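Local structure of exotoxin 5 (Staphylococcus aureus subsp. aureus COL, 3R2I) at residues D205-I209 / E220-S224. The protein is a secreted superantigen-like protein of unknown function, built like its relatives from an OB-fold domain and a beta-grasp domain. Numbering follows the deposited sequence.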
loop_
_atom_site.group_PDB
_atom_site.type_symbol
_atom_site.label_atom_id
_atom_site.label_comp_id
_atom_site.label_asym_id
_atom_site.label_seq_id
_atom_site.Cartn_x
_atom_site.Cartn_y
_atom_site.Cartn_z
ATOM N N ASP A 205 6.246 15.678 -8.838
ATOM C CA ASP A 205 5.264 14.619 -8.679
ATOM C C ASP A 205 4.895 13.931 -10.010
ATOM O O ASP A 205 4.030 13.079 -10.040
ATOM C CB ASP A 205 3.994 15.172 -8.013
ATOM C CG ASP A 205 3.202 16.089 -8.917
ATOM O OD1 ASP A 205 1.958 15.996 -8.901
ATOM O OD2 ASP A 205 3.795 16.904 -9.647
ATOM N N LYS A 206 5.505 14.350 -11.111
ATOM C CA LYS A 206 5.253 13.724 -12.385
ATOM C C LYS A 206 6.086 12.457 -12.451
ATOM O O LYS A 206 7.313 12.509 -12.414
ATOM C CB LYS A 206 5.623 14.641 -13.540
ATOM C CG LYS A 206 4.642 15.771 -13.773
ATOM C CD LYS A 206 5.178 16.776 -14.794
ATOM C CE LYS A 206 4.051 17.698 -15.312
ATOM N NZ LYS A 206 3.192 18.340 -14.242
ATOM N N GLY A 207 5.414 11.322 -12.511
ATOM C CA GLY A 207 6.075 10.055 -12.577
ATOM C C GLY A 207 5.120 8.911 -12.345
ATOM O O GLY A 207 3.935 9.118 -12.131
ATOM N N ARG A 208 5.663 7.698 -12.391
ATOM C CA ARG A 208 4.902 6.515 -12.186
ATOM C C ARG A 208 5.699 5.349 -11.635
ATOM O O ARG A 208 6.919 5.261 -11.776
ATOM C CB ARG A 208 4.251 6.090 -13.493
ATOM C CG ARG A 208 5.211 5.845 -14.589
ATOM C CD ARG A 208 4.538 5.260 -15.827
ATOM N NE ARG A 208 5.547 4.679 -16.724
ATOM C CZ ARG A 208 5.269 3.998 -17.835
ATOM N NH1 ARG A 208 6.259 3.497 -18.567
ATOM N NH2 ARG A 208 4.005 3.812 -18.223
ATOM N N ILE A 209 4.964 4.484 -10.942
ATOM C CA ILE A 209 5.442 3.233 -10.443
ATOM C C ILE A 209 4.801 2.192 -11.339
ATOM O O ILE A 209 3.579 2.225 -11.550
ATOM C CB ILE A 209 4.930 2.951 -9.014
ATOM C CG1 ILE A 209 5.410 4.021 -8.024
ATOM C CG2 ILE A 209 5.361 1.529 -8.577
ATOM C CD1 ILE A 209 4.788 3.942 -6.643
ATOM N N GLU A 220 0.035 0.011 -12.890
ATOM C CA GLU A 220 0.581 1.359 -12.985
ATOM C C GLU A 220 -0.061 2.334 -11.989
ATOM O O GLU A 220 -1.279 2.476 -11.930
ATOM C CB GLU A 220 0.380 1.962 -14.374
ATOM C CG GLU A 220 1.174 1.269 -15.467
ATOM C CD GLU A 220 1.193 2.065 -16.769
ATOM O OE1 GLU A 220 1.139 3.341 -16.730
ATOM O OE2 GLU A 220 1.290 1.388 -17.811
ATOM N N ILE A 221 0.796 3.084 -11.318
ATOM C CA ILE A 221 0.395 4.040 -10.318
ATOM C C ILE A 221 0.972 5.398 -10.687
ATOM O O ILE A 221 2.187 5.529 -10.880
ATOM C CB ILE A 221 0.961 3.640 -8.968
ATOM C CG1 ILE A 221 0.427 2.256 -8.537
ATOM C CG2 ILE A 221 0.598 4.715 -7.895
ATOM C CD1 ILE A 221 1.151 1.650 -7.339
ATOM N N ASP A 222 0.108 6.400 -10.788
ATOM C CA ASP A 222 0.522 7.758 -11.132
ATOM C C ASP A 222 0.914 8.468 -9.828
ATOM O O ASP A 222 0.088 8.591 -8.915
ATOM C CB ASP A 222 -0.643 8.408 -11.863
ATOM C CG ASP A 222 -0.431 9.866 -12.183
ATOM O OD1 ASP A 222 0.609 10.456 -11.825
ATOM O OD2 ASP A 222 -1.364 10.431 -12.787
ATOM N N LEU A 223 2.177 8.893 -9.725
ATOM C CA LEU A 223 2.672 9.580 -8.531
ATOM C C LEU A 223 2.039 10.930 -8.227
ATOM O O LEU A 223 2.108 11.400 -7.066
ATOM C CB LEU A 223 4.200 9.744 -8.582
ATOM C CG LEU A 223 5.029 8.451 -8.591
ATOM C CD1 LEU A 223 6.515 8.696 -8.731
ATOM C CD2 LEU A 223 4.713 7.650 -7.307
ATOM N N SER A 224 1.401 11.546 -9.230
ATOM C CA SER A 224 0.792 12.863 -9.058
ATOM C C SER A 224 -0.558 12.850 -8.323
ATOM O O SER A 224 -1.133 13.891 -8.062
ATOM C CB SER A 224 0.607 13.536 -10.422
ATOM O OG SER A 224 -0.457 12.917 -11.131
HETATM O O HOH W 1 2.508 11.786 -13.051
#
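Ile209 and Ile221 form an antiparallel hydrogen-bonded pair, Ile209 N giving to Ile221 O (3.0 Å) and Ile221 N to Ile209 O (2.9 Å), the neighbouring Arg208-Asp222 pair is non-hydrogen-bonded, and Leu223 N extends the pairing to Gly207 O. The two faces of this hairpin illustrate how a beta strand sorts its side chains. On the buried face, Ile209 and Ile221 stand side by side, CB to CB 4.0 Å; just past the strand end, Leu223 turns toward the partner segment and its CD2 meets Ile209 CG1 at 3.8 Å, the two side chains crossing at about a right angle. The other face is polar. Extended from CG to NE, Arg208 brings NH2 to Glu220 OE1 (3.3 Å) in a salt bridge whose hydrogen bond is bent (136°), with guanidinium and carboxylate planes nearly perpendicular. Where the pairing ends, Asp222 opens an Asx turn: its OD1 accepts from Ser224 N, Ser224 OG adds a second bond from the same face of the carboxylate, and a water links the same oxygen to Gly207 N. Within the beta-grasp domain, strand 218-222 edges the five-stranded sheet; Ile209 and Ile221 pack on helix 182-197, strand 241-248 flanks 207-213 on its other side, and Leu223 reaches across Gly207, which has no side chain, to touch Leu248.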